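Cell division control protein 4 (PDB 3V7D) recognises phosphorylated proteins such as the CDK inhibitor SIC1 and, as the F-box subunit of an SCF ubiquitin ligase, directs their ubiquitination. Local coordinates at residues B[159-164]-B[180-185]; B[267-272]-B[283-288]; B[307-312]-B[333-338]. The protein carries 1 engineered substitution. All coordinates share one frame; numbering follows the deposited sequence.

Contact 1. Residues B[159-164]-B[180-185]; sequences SGHDGG and STDRTV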
ATOM      1  N   SER B 159       8.701  17.581 -27.841  1.00 51.08           N
ATOM      2  CA  SER B 159       7.812  18.034 -28.907  1.00 50.94           C
ATOM      3  C   SER B 159       7.851  17.071 -30.084  1.00 49.77           C
ATOM      4  O   SER B 159       8.840  16.365 -30.285  1.00 51.67           O
ATOM      5  CB  SER B 159       8.216  19.428 -29.386  1.00 51.70           C
ATOM      6  OG  SER B 159       9.493  19.392 -29.993  1.00 52.79           O
ATOM      7  N   GLY B 160       6.777  17.048 -30.864  1.00 50.32           N
ATOM      8  CA  GLY B 160       6.695  16.163 -32.012  1.00 55.34           C
ATOM      9  C   GLY B 160       5.263  15.858 -32.410  1.00 58.87           C
ATOM     10  O   GLY B 160       4.960  15.711 -33.593  1.00 61.27           O
ATOM     11  N   HIS B 161       4.383  15.754 -31.420  1.00 50.89           N
ATOM     12  CA  HIS B 161       2.965  15.560 -31.689  1.00 53.49           C
ATOM     13  C   HIS B 161       2.396  16.741 -32.471  1.00 59.37           C
ATOM     14  O   HIS B 161       2.715  17.895 -32.187  1.00 60.96           O
ATOM     15  CB  HIS B 161       2.181  15.365 -30.389  1.00 53.03           C
ATOM     16  CG  HIS B 161       2.123  13.944 -29.919  1.00 56.03           C
ATOM     17  ND1 HIS B 161       1.587  12.930 -30.680  1.00 60.47           N
ATOM     18  CD2 HIS B 161       2.519  13.373 -28.757  1.00 51.44           C
ATOM     19  CE1 HIS B 161       1.664  11.791 -30.012  1.00 56.59           C
ATOM     20  NE2 HIS B 161       2.225  12.033 -28.842  1.00 53.05           N
ATOM     21  N   ASP B 162       1.558  16.442 -33.458  1.00 60.39           N
ATOM     22  CA  ASP B 162       0.907  17.474 -34.255  1.00 61.61           C
ATOM     23  C   ASP B 162      -0.465  17.819 -33.685  1.00 60.04           C
ATOM     24  O   ASP B 162      -1.158  18.699 -34.194  1.00 60.94           O
ATOM     25  CB  ASP B 162       0.785  17.022 -35.710  1.00 68.87           C
ATOM     26  CG  ASP B 162       2.136  16.785 -36.360  1.00 73.23           C
ATOM     27  OD1 ASP B 162       3.025  17.652 -36.223  1.00 72.26           O
ATOM     28  OD2 ASP B 162       2.311  15.723 -36.995  1.00 76.11           O
ATOM     29  N   GLY B 163      -0.851  17.112 -32.627  1.00 58.16           N
ATOM     30  CA  GLY B 163      -2.095  17.378 -31.928  1.00 52.82           C
ATOM     31  C   GLY B 163      -1.884  17.339 -30.424  1.00 57.80           C
ATOM     32  O   GLY B 163      -0.794  17.014 -29.951  1.00 60.13           O
ATOM     33  N   GLY B 164      -2.925  17.674 -29.670  1.00 55.30           N
ATOM     34  CA  GLY B 164      -2.843  17.676 -28.221  1.00 51.58           C
ATOM     35  C   GLY B 164      -2.554  16.298 -27.656  1.00 48.85           C
ATOM     36  O   GLY B 164      -2.957  15.287 -28.228  1.00 47.45           O
ATOM     37  N   SER B 180      -2.373  10.902 -28.783  1.00 50.71           N
ATOM     38  CA  SER B 180      -2.719  12.272 -29.150  1.00 51.16           C
ATOM     39  C   SER B 180      -3.940  12.383 -30.056  1.00 54.44           C
ATOM     40  O   SER B 180      -4.462  11.381 -30.545  1.00 52.57           O
ATOM     41  CB  SER B 180      -1.520  12.950 -29.821  1.00 53.45           C
ATOM     42  OG  SER B 180      -1.887  14.186 -30.405  1.00 54.56           O
ATOM     43  N   THR B 181      -4.384  13.615 -30.282  1.00 57.23           N
ATOM     44  CA  THR B 181      -5.486  13.872 -31.199  1.00 60.27           C
ATOM     45  C   THR B 181      -5.008  13.817 -32.646  1.00 63.33           C
ATOM     46  O   THR B 181      -5.813  13.902 -33.573  1.00 65.53           O
ATOM     47  CB  THR B 181      -6.149  15.236 -30.934  1.00 59.48           C
ATOM     48  OG1 THR B 181      -5.173  16.278 -31.044  1.00 60.06           O
ATOM     49  CG2 THR B 181      -6.764  15.264 -29.547  1.00 56.20           C
ATOM     50  N   ASP B 182      -3.699  13.669 -32.839  1.00 59.10           N
ATOM     51  CA  ASP B 182      -3.152  13.484 -34.180  1.00 64.85           C
ATOM     52  C   ASP B 182      -3.235  12.024 -34.622  1.00 65.43           C
ATOM     53  O   ASP B 182      -2.708  11.655 -35.673  1.00 62.53           O
ATOM     54  CB  ASP B 182      -1.714  14.013 -34.283  1.00 65.95           C
ATOM     55  CG  ASP B 182      -0.744  13.300 -33.353  1.00 64.36           C
ATOM     56  OD1 ASP B 182      -1.022  12.157 -32.929  1.00 66.11           O
ATOM     57  OD2 ASP B 182       0.317  13.889 -33.055  1.00 59.21           O
ATOM     58  N   ARG B 183      -3.881  11.208 -33.789  1.00 62.06           N
ATOM     59  CA  ARG B 183      -4.137   9.790 -34.058  1.00 60.05           C
ATOM     60  C   ARG B 183      -2.888   8.908 -33.981  1.00 56.39           C
ATOM     61  O   ARG B 183      -2.943   7.713 -34.281  1.00 55.22           O
ATOM     62  CB  ARG B 183      -4.854   9.604 -35.399  1.00 66.23           C
ATOM     63  CG  ARG B 183      -6.073  10.495 -35.566  1.00 73.46           C
ATOM     64  CD  ARG B 183      -6.590  10.482 -36.995  1.00 82.09           C
ATOM     65  NE  ARG B 183      -7.660  11.456 -37.181  1.00 88.16           N
ATOM     66  CZ  ARG B 183      -8.234  11.722 -38.350  1.00 96.53           C
ATOM     67  NH1 ARG B 183      -7.840  11.087 -39.446  1.00 97.92           N
ATOM     68  NH2 ARG B 183      -9.203  12.626 -38.422  1.00 98.75           N
ATOM     69  N   THR B 184      -1.770   9.488 -33.559  1.00 54.50           N
ATOM     70  CA  THR B 184      -0.528   8.730 -33.465  1.00 55.55           C
ATOM     71  C   THR B 184      -0.237   8.228 -32.052  1.00 57.40           C
ATOM     72  O   THR B 184      -0.707   8.789 -31.061  1.00 52.80           O
ATOM     73  CB  THR B 184       0.675   9.557 -33.945  1.00 55.91           C
ATOM     74  OG1 THR B 184       0.894  10.651 -33.045  1.00 52.77           O
ATOM     75  CG2 THR B 184       0.429  10.091 -35.351  1.00 52.93           C
ATOM     76  N   VAL B 185       0.540   7.155 -31.978  1.00 58.24           N
ATOM     77  CA  VAL B 185       1.081   6.671 -30.721  1.00 54.58           C
ATOM     78  C   VAL B 185       2.589   6.871 -30.791  1.00 58.67           C
ATOM     79  O   VAL B 185       3.236   6.408 -31.731  1.00 57.78           O
ATOM     80  CB  VAL B 185       0.776   5.181 -30.515  1.00 54.29           C
ATOM     81  CG1 VAL B 185       1.362   4.696 -29.204  1.00 52.57           C
ATOM     82  CG2 VAL B 185      -0.728   4.933 -30.560  1.00 53.91           C
TER
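The side chains of His161 and Asp182 cross at about a right angle, with the imidazole and carboxylate planes 37° apart. His161 ND1 points its N-H at Asp182 OD2 (2.9 Å), which lies at the edge of the ring and close to its plane; the proton arrives on the syn side of the oxygen. The anti lone pair of Asp182 OD2 takes the N-H of Asp162 N at 2.9 Å, and Gly163 N adds a weak third bond. Asp182 CG sits between its own backbone N and carbonyl carbon (chi1 61°), which folds the carboxylate back so that OD1 accepts from Thr184 N at 2.8 Å, an Asx turn. A salt bridge from Arg186 also reaches OD2. With an alanine here, the ND1 proton of His161 and the amide of Asp162 would probably lose their shared acceptor, and the ring would be freer to turn.

One face of the His161 ring is covered by Ser180 CB, 3.5 Å from its centroid in a CH-pi contact, while NE2 is held by Ser178. Ser180 OG, anti to its own N (chi1 169°), donates to Gly164 O at 2.7 Å from above the carbonyl plane; Thr181 N reaches this oxygen in the plane. The hydroxyl also accepts from Asp182 N, closing an ST turn. A side chain on Gly163 would run into Thr181 OG1 and Asp182 N. The Gly-His pair before one strand and the Asp in a tight turn between two others are hallmarks of the WD40 repeat, here WD 2, whose Asp-His-Ser network ties loop to blade.

Contact 2. Residues B[267-272]-B[283-288]; sequences RGHMAS and VVSGSY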
ATOM      1  N   ARG B 267     -11.393  -5.033 -32.239  1.00 62.87           N
ATOM      2  CA  ARG B 267     -12.698  -4.446 -32.520  1.00 58.69           C
ATOM      3  C   ARG B 267     -13.772  -5.126 -31.691  1.00 62.60           C
ATOM      4  O   ARG B 267     -13.706  -6.329 -31.430  1.00 70.43           O
ATOM      5  CB  ARG B 267     -13.049  -4.563 -34.004  1.00 55.43           C
ATOM      6  CG  ARG B 267     -12.302  -3.613 -34.905  1.00 56.56           C
ATOM      7  CD  ARG B 267     -12.676  -3.829 -36.364  1.00 60.93           C
ATOM      8  NE  ARG B 267     -11.493  -4.029 -37.190  1.00 60.66           N
ATOM      9  CZ  ARG B 267     -10.680  -3.047 -37.559  1.00 71.67           C
ATOM     10  NH1 ARG B 267     -10.924  -1.803 -37.172  1.00 75.87           N
ATOM     11  NH2 ARG B 267      -9.625  -3.306 -38.314  1.00 82.01           N
ATOM     12  N   GLY B 268     -14.766  -4.348 -31.281  1.00 62.61           N
ATOM     13  CA  GLY B 268     -15.826  -4.851 -30.430  1.00 64.69           C
ATOM     14  C   GLY B 268     -16.766  -3.749 -29.983  1.00 67.02           C
ATOM     15  O   GLY B 268     -17.981  -3.940 -29.945  1.00 76.25           O
ATOM     16  N   HIS B 269     -16.202  -2.593 -29.646  1.00 59.19           N
ATOM     17  CA  HIS B 269     -17.003  -1.466 -29.180  1.00 57.90           C
ATOM     18  C   HIS B 269     -17.687  -0.707 -30.315  1.00 58.44           C
ATOM     19  O   HIS B 269     -17.200  -0.680 -31.445  1.00 59.64           O
ATOM     20  CB  HIS B 269     -16.156  -0.526 -28.320  1.00 57.83           C
ATOM     21  CG  HIS B 269     -15.783  -1.110 -26.994  1.00 55.36           C
ATOM     22  ND1 HIS B 269     -16.722  -1.456 -26.046  1.00 59.00           N
ATOM     23  CD2 HIS B 269     -14.579  -1.429 -26.464  1.00 52.12           C
ATOM     24  CE1 HIS B 269     -16.111  -1.950 -24.984  1.00 58.75           C
ATOM     25  NE2 HIS B 269     -14.811  -1.946 -25.212  1.00 55.80           N
ATOM     26  N   MET B 270     -18.827  -0.101 -30.000  1.00 58.29           N
ATOM     27  CA  MET B 270     -19.613   0.640 -30.981  1.00 58.68           C
ATOM     28  C   MET B 270     -19.440   2.137 -30.778  1.00 57.27           C
ATOM     29  O   MET B 270     -20.058   2.943 -31.473  1.00 60.81           O
ATOM     30  CB  MET B 270     -21.094   0.272 -30.872  1.00 57.50           C
ATOM     31  CG  MET B 270     -21.426  -1.171 -31.240  1.00 60.88           C
ATOM     32  SD  MET B 270     -21.288  -1.511 -33.009  1.00 96.80           S
ATOM     33  CE  MET B 270     -19.661  -2.251 -33.100  1.00 49.79           C
ATOM     34  N   ALA B 271     -18.607   2.501 -29.811  1.00 49.75           N
ATOM     35  CA  ALA B 271     -18.344   3.901 -29.516  1.00 54.71           C
ATOM     36  C   ALA B 271     -16.945   4.059 -28.938  1.00 56.57           C
ATOM     37  O   ALA B 271     -16.247   3.068 -28.704  1.00 57.62           O
ATOM     38  CB  ALA B 271     -19.387   4.457 -28.560  1.00 55.78           C
ATOM     39  N   SER B 272     -16.546   5.309 -28.720  1.00 52.51           N
ATOM     40  CA  SER B 272     -15.193   5.635 -28.287  1.00 52.54           C
ATOM     41  C   SER B 272     -14.728   4.793 -27.103  1.00 48.40           C
ATOM     42  O   SER B 272     -15.490   4.541 -26.169  1.00 44.86           O
ATOM     43  CB  SER B 272     -15.093   7.121 -27.941  1.00 58.54           C
ATOM     44  OG  SER B 272     -13.880   7.404 -27.267  1.00 66.04           O
ATOM     45  N   VAL B 283      -6.444  -7.544 -20.645  1.00 51.02           N
ATOM     46  CA  VAL B 283      -6.706  -6.115 -20.732  1.00 46.11           C
ATOM     47  C   VAL B 283      -8.206  -5.854 -20.785  1.00 45.71           C
ATOM     48  O   VAL B 283      -8.930  -6.514 -21.528  1.00 46.12           O
ATOM     49  CB  VAL B 283      -6.043  -5.495 -21.979  1.00 51.19           C
ATOM     50  CG1 VAL B 283      -6.415  -4.031 -22.106  1.00 48.03           C
ATOM     51  CG2 VAL B 283      -4.531  -5.654 -21.918  1.00 55.68           C
ATOM     52  N   VAL B 284      -8.669  -4.894 -19.990  1.00 46.58           N
ATOM     53  CA  VAL B 284     -10.074  -4.503 -19.991  1.00 41.67           C
ATOM     54  C   VAL B 284     -10.256  -3.109 -20.591  1.00 48.12           C
ATOM     55  O   VAL B 284      -9.538  -2.172 -20.234  1.00 50.93           O
ATOM     56  CB  VAL B 284     -10.658  -4.517 -18.570  1.00 39.73           C
ATOM     57  CG1 VAL B 284     -12.139  -4.164 -18.599  1.00 41.41           C
ATOM     58  CG2 VAL B 284     -10.446  -5.880 -17.926  1.00 39.20           C
ATOM     59  N   SER B 285     -11.208  -2.976 -21.510  1.00 43.95           N
ATOM     60  CA  SER B 285     -11.534  -1.675 -22.081  1.00 43.85           C
ATOM     61  C   SER B 285     -12.943  -1.260 -21.679  1.00 45.11           C
ATOM     62  O   SER B 285     -13.823  -2.103 -21.549  1.00 45.48           O
ATOM     63  CB  SER B 285     -11.429  -1.709 -23.605  1.00 43.18           C
ATOM     64  OG  SER B 285     -12.414  -2.570 -24.153  1.00 42.06           O
ATOM     65  N   GLY B 286     -13.146   0.040 -21.483  1.00 43.71           N
ATOM     66  CA  GLY B 286     -14.466   0.587 -21.228  1.00 43.96           C
ATOM     67  C   GLY B 286     -14.832   1.597 -22.300  1.00 43.83           C
ATOM     68  O   GLY B 286     -13.978   2.358 -22.756  1.00 46.18           O
ATOM     69  N   SER B 287     -16.098   1.613 -22.706  1.00 43.00           N
ATOM     70  CA  SER B 287     -16.508   2.436 -23.842  1.00 45.64           C
ATOM     71  C   SER B 287     -17.735   3.297 -23.576  1.00 43.35           C
ATOM     72  O   SER B 287     -18.499   3.046 -22.641  1.00 41.43           O
ATOM     73  CB  SER B 287     -16.765   1.555 -25.070  1.00 51.57           C
ATOM     74  OG  SER B 287     -17.506   2.242 -26.069  1.00 52.00           O
ATOM     75  N   TYR B 288     -17.915   4.306 -24.425  1.00 47.95           N
ATOM     76  CA  TYR B 288     -19.116   5.132 -24.426  1.00 47.49           C
ATOM     77  C   TYR B 288     -20.356   4.372 -24.906  1.00 48.11           C
ATOM     78  O   TYR B 288     -21.459   4.918 -24.887  1.00 50.65           O
ATOM     79  CB  TYR B 288     -18.909   6.387 -25.281  1.00 48.73           C
ATOM     80  CG  TYR B 288     -18.144   7.493 -24.584  1.00 51.42           C
ATOM     81  CD1 TYR B 288     -17.826   7.400 -23.236  1.00 50.62           C
ATOM     82  CD2 TYR B 288     -17.749   8.633 -25.272  1.00 52.35           C
ATOM     83  CE1 TYR B 288     -17.132   8.408 -22.591  1.00 50.25           C
ATOM     84  CE2 TYR B 288     -17.053   9.649 -24.637  1.00 52.32           C
ATOM     85  CZ  TYR B 288     -16.747   9.530 -23.295  1.00 53.12           C
ATOM     86  OH  TYR B 288     -16.055  10.533 -22.653  1.00 49.90           O
TER
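His269 reaches from its loop across Ser287 to Ser285, two residues apart on strand 282-287. His269 CB starts 3.8 Å from Ser287 OG. Because CG stands anti to the carbonyl carbon (chi1 -70°), the ring is carried over the strand, and CG comes down onto Ser287 CB. ND1 lies nearer still to that methylene. Ser287 CB covers one face of the His269 ring, 3.5 Å from its centroid and 25° off the normal, a CH-pi contact displaced toward the rim. CE1 keeps to the same carbon, whereas CD2 has already moved toward Ser285 OG. At the tip, His269 NE2 and Ser285 OG are hydrogen-bonded at 2.7 Å, the hydroxyl lying in the ring plane. The two nitrogens thus hold the ring from different sides, since ND1 is bonded to Asp289, and Ser285 OG is in turn tied to Trp295 NE1. Such a bridge fixes the rotation of the imidazole.

Further along, the loop backbone joins the end of the strand. Tyr288 N donates to Ser272 O at 3.0 Å in a nearly straight bond, with an N-H...O angle of 165°. Ser287 OG lies close to two carbonyls, 3.0 Å from Ala271 O and 3.1 Å from Ser272 O, and accepts from Asp289 N. Ala271 CB packs against Tyr288 CB at 3.8 Å, and Ser272 CB touches the tyrosine ring near CD2. The phenol itself belongs to the binding surface: Tyr288 OH is hydrogen-bonded to a modified side chain of the bound peptide. His269, Ser285, Asp289 and Trp295 together form the His-Ser-Asp-Trp network characteristic of a WD40 repeat, here WD 4, linking its leading loop to the strands of the blade.

Contact 3. Residues B[307-312]-B[333-338]; sequences SGHTDR and TIRIWD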
ATOM      1  N   SER B 307     -22.027  -6.328 -20.016  1.00 43.02           N
ATOM      2  CA  SER B 307     -23.187  -5.506 -20.334  1.00 49.94           C
ATOM      3  C   SER B 307     -24.057  -5.328 -19.103  1.00 46.57           C
ATOM      4  O   SER B 307     -24.130  -6.217 -18.257  1.00 47.46           O
ATOM      5  CB  SER B 307     -24.015  -6.164 -21.442  1.00 57.61           C
ATOM      6  OG  SER B 307     -23.201  -6.537 -22.538  1.00 65.59           O
ATOM      7  N   GLY B 308     -24.733  -4.188 -19.011  1.00 47.45           N
ATOM      8  CA  GLY B 308     -25.600  -3.923 -17.878  1.00 51.13           C
ATOM      9  C   GLY B 308     -25.678  -2.458 -17.490  1.00 52.89           C
ATOM     10  O   GLY B 308     -26.728  -1.994 -17.047  1.00 54.23           O
ATOM     11  N   HIS B 309     -24.571  -1.732 -17.634  1.00 45.58           N
ATOM     12  CA  HIS B 309     -24.588  -0.293 -17.396  1.00 44.36           C
ATOM     13  C   HIS B 309     -25.567   0.346 -18.376  1.00 47.36           C
ATOM     14  O   HIS B 309     -25.727  -0.128 -19.500  1.00 48.11           O
ATOM     15  CB  HIS B 309     -23.190   0.319 -17.547  1.00 43.73           C
ATOM     16  CG  HIS B 309     -22.320   0.158 -16.335  1.00 43.75           C
ATOM     17  ND1 HIS B 309     -22.558   0.826 -15.151  1.00 45.86           N
ATOM     18  CD2 HIS B 309     -21.206  -0.584 -16.127  1.00 39.83           C
ATOM     19  CE1 HIS B 309     -21.635   0.496 -14.266  1.00 45.88           C
ATOM     20  NE2 HIS B 309     -20.802  -0.359 -14.833  1.00 42.51           N
ATOM     21  N   THR B 310     -26.239   1.407 -17.943  1.00 47.59           N
ATOM     22  CA  THR B 310     -27.234   2.060 -18.784  1.00 50.91           C
ATOM     23  C   THR B 310     -26.703   3.362 -19.384  1.00 52.95           C
ATOM     24  O   THR B 310     -27.443   4.108 -20.027  1.00 52.93           O
ATOM     25  CB  THR B 310     -28.525   2.344 -18.004  1.00 51.35           C
ATOM     26  OG1 THR B 310     -28.201   3.026 -16.787  1.00 50.02           O
ATOM     27  CG2 THR B 310     -29.245   1.038 -17.667  1.00 48.31           C
ATOM     28  N   ASP B 311     -25.419   3.629 -19.175  1.00 51.72           N
ATOM     29  CA  ASP B 311     -24.795   4.817 -19.750  1.00 52.17           C
ATOM     30  C   ASP B 311     -23.278   4.662 -19.885  1.00 52.86           C
ATOM     31  O   ASP B 311     -22.716   3.628 -19.521  1.00 52.82           O
ATOM     32  CB  ASP B 311     -25.153   6.063 -18.939  1.00 50.04           C
ATOM     33  CG  ASP B 311     -25.330   7.289 -19.810  1.00 53.46           C
ATOM     34  OD1 ASP B 311     -24.741   7.319 -20.909  1.00 56.31           O
ATOM     35  OD2 ASP B 311     -26.056   8.219 -19.405  1.00 53.29           O
ATOM     36  N   ARG B 312     -22.632   5.694 -20.424  1.00 53.79           N
ATOM     37  CA  ARG B 312     -21.200   5.683 -20.730  1.00 53.25           C
ATOM     38  C   ARG B 312     -20.310   5.132 -19.615  1.00 48.21           C
ATOM     39  O   ARG B 312     -20.525   5.418 -18.439  1.00 41.87           O
ATOM     40  CB  ARG B 312     -20.726   7.098 -21.052  1.00 56.93           C
ATOM     41  CG  ARG B 312     -21.351   7.729 -22.274  1.00 62.55           C
ATOM     42  CD  ARG B 312     -20.824   9.145 -22.444  1.00 62.26           C
ATOM     43  NE  ARG B 312     -21.047   9.663 -23.788  1.00 63.56           N
ATOM     44  CZ  ARG B 312     -20.587  10.832 -24.219  1.00 63.02           C
ATOM     45  NH1 ARG B 312     -19.872  11.607 -23.411  1.00 57.33           N
ATOM     46  NH2 ARG B 312     -20.839  11.226 -25.461  1.00 63.79           N
ATOM     47  N   THR B 333     -23.507   4.480 -11.247  1.00 39.92           N
ATOM     48  CA  THR B 333     -23.235   3.222 -10.558  1.00 40.00           C
ATOM     49  C   THR B 333     -21.806   2.742 -10.772  1.00 40.04           C
ATOM     50  O   THR B 333     -21.140   3.118 -11.743  1.00 37.97           O
ATOM     51  CB  THR B 333     -24.199   2.091 -10.989  1.00 44.17           C
ATOM     52  OG1 THR B 333     -23.847   1.627 -12.298  1.00 41.18           O
ATOM     53  CG2 THR B 333     -25.639   2.573 -10.988  1.00 43.64           C
ATOM     54  N   ILE B 334     -21.344   1.911  -9.844  1.00 36.85           N
ATOM     55  CA  ILE B 334     -20.081   1.205  -9.983  1.00 35.55           C
ATOM     56  C   ILE B 334     -20.382  -0.285  -9.982  1.00 36.44           C
ATOM     57  O   ILE B 334     -21.114  -0.770  -9.120  1.00 38.24           O
ATOM     58  CB  ILE B 334     -19.143   1.501  -8.811  1.00 35.63           C
ATOM     59  CG1 ILE B 334     -18.835   2.997  -8.739  1.00 39.31           C
ATOM     60  CG2 ILE B 334     -17.863   0.699  -8.945  1.00 34.22           C
ATOM     61  CD1 ILE B 334     -18.339   3.444  -7.382  1.00 34.45           C
ATOM     62  N   ARG B 335     -19.826  -1.013 -10.943  1.00 36.36           N
ATOM     63  CA  ARG B 335     -20.062  -2.452 -11.003  1.00 40.56           C
ATOM     64  C   ARG B 335     -18.798  -3.265 -10.779  1.00 37.10           C
ATOM     65  O   ARG B 335     -17.723  -2.909 -11.251  1.00 37.10           O
ATOM     66  CB  ARG B 335     -20.730  -2.851 -12.324  1.00 45.00           C
ATOM     67  CG  ARG B 335     -22.188  -2.440 -12.406  1.00 44.56           C
ATOM     68  CD  ARG B 335     -22.852  -2.962 -13.659  1.00 42.62           C
ATOM     69  NE  ARG B 335     -24.305  -2.894 -13.547  1.00 46.78           N
ATOM     70  CZ  ARG B 335     -25.133  -3.809 -14.042  1.00 50.22           C
ATOM     71  NH1 ARG B 335     -24.650  -4.865 -14.683  1.00 48.29           N
ATOM     72  NH2 ARG B 335     -26.443  -3.672 -13.896  1.00 48.48           N
ATOM     73  N   ILE B 336     -18.950  -4.364 -10.049  1.00 37.42           N
ATOM     74  CA  ILE B 336     -17.863  -5.295  -9.807  1.00 37.83           C
ATOM     75  C   ILE B 336     -18.159  -6.568 -10.583  1.00 38.54           C
ATOM     76  O   ILE B 336     -19.236  -7.145 -10.448  1.00 42.48           O
ATOM     77  CB  ILE B 336     -17.751  -5.636  -8.311  1.00 38.50           C
ATOM     78  CG1 ILE B 336     -17.704  -4.353  -7.471  1.00 36.60           C
ATOM     79  CG2 ILE B 336     -16.537  -6.520  -8.053  1.00 34.37           C
ATOM     80  CD1 ILE B 336     -16.494  -3.484  -7.739  1.00 37.12           C
ATOM     81  N   TRP B 337     -17.206  -7.004 -11.399  1.00 40.97           N
ATOM     82  CA  TRP B 337     -17.409  -8.168 -12.251  1.00 45.13           C
ATOM     83  C   TRP B 337     -16.423  -9.282 -11.909  1.00 45.57           C
ATOM     84  O   TRP B 337     -15.265  -9.016 -11.593  1.00 46.33           O
ATOM     85  CB  TRP B 337     -17.238  -7.787 -13.726  1.00 45.40           C
ATOM     86  CG  TRP B 337     -17.997  -6.570 -14.167  1.00 44.21           C
ATOM     87  CD1 TRP B 337     -17.638  -5.265 -13.980  1.00 43.71           C
ATOM     88  CD2 TRP B 337     -19.225  -6.545 -14.907  1.00 44.04           C
ATOM     89  NE1 TRP B 337     -18.574  -4.430 -14.543  1.00 39.88           N
ATOM     90  CE2 TRP B 337     -19.555  -5.189 -15.119  1.00 45.15           C
ATOM     91  CE3 TRP B 337     -20.078  -7.534 -15.403  1.00 43.76           C
ATOM     92  CZ2 TRP B 337     -20.707  -4.802 -15.807  1.00 48.53           C
ATOM     93  CZ3 TRP B 337     -21.220  -7.147 -16.086  1.00 44.16           C
ATOM     94  CH2 TRP B 337     -21.523  -5.793 -16.282  1.00 46.93           C
ATOM     95  N   ASP B 338     -16.883 -10.527 -11.990  1.00 46.48           N
ATOM     96  CA  ASP B 338     -16.024 -11.688 -11.776  1.00 46.86           C
ATOM     97  C   ASP B 338     -15.398 -12.095 -13.103  1.00 46.47           C
ATOM     98  O   ASP B 338     -16.091 -12.579 -13.995  1.00 44.38           O
ATOM     99  CB  ASP B 338     -16.846 -12.851 -11.207  1.00 50.97           C
ATOM    100  CG  ASP B 338     -15.984 -14.017 -10.735  1.00 54.08           C
ATOM    101  OD1 ASP B 338     -14.845 -14.176 -11.224  1.00 53.44           O
ATOM    102  OD2 ASP B 338     -16.454 -14.782  -9.866  1.00 58.11           O
TER
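The side chain of Arg335 lies along one face of the His309 imidazole, the two running past each other in opposite directions. Arg335 CD stands 3.7 Å from the His309 ring centroid, 17° off the normal, as a CH-pi contact, and Arg335 CG is 3.5 Å from His309 NE2. Extended from CG to NE, the arginine then carries its guanidinium over the backbone: Gly308 C lies above the centre of that flat group, and Arg335 NH1 comes within 3.5 Å of Gly308 CA. A CB on Gly308 would collide with NH1, and the backbone twist here would also press it onto Ser307 O. At the ring edge, Thr333 OG1 sits 3.2 Å from His309 CE1. Trp337 completes the first shell with its six-membered ring, whose CH2 meets Ser307 O in the indole plane at 3.3 Å.

The polar ends of these groups are positioned by a second shell. His309 NE2 and Trp337 NE1 are both hydrogen-bonded to the hydroxyl of Ser327, so one serine fixes imidazole and indole together. Asp331 bonds ND1 of the histidine through one carboxylate oxygen and Thr333 OG1 through the other, and its bond to Thr310 N secures the backbone just past the ring. This Asp-His-Ser-Trp network is the signature of the WD40 repeat, here WD 5.

The supporting serine is on strand 324-329, which pairs antiparallel with strand 334-338; Arg335 and Trp337 are on the latter, and strand 343-348 lies along its other edge. The loop bearing His309 connects strand 301-306, the last of the preceding four-stranded sheet, to strand 313-319, the first of this one.

In the fold
The three contacts follow one another along the chain, each closing before the next opens, in the WD 2, WD 4 and WD 5 repeats of the WD40 propeller. Each joins the loop leading into a blade to a strand or turn of that blade. Contacts 2 and 3 are in consecutive repeats, their centres about 13 Å apart, and touch directly: Tyr288 CD1 packs against Arg312 CD at 3.6 Å, and the two residues also form a cation-pi pair. Contact 1 stands apart, its centre about 21 Å from that of contact 2 and about 31 Å from that of contact 3. The bound peptide touches contacts 1 and 2, consistent with the recurring scaffold helping to present residues that meet the substrate.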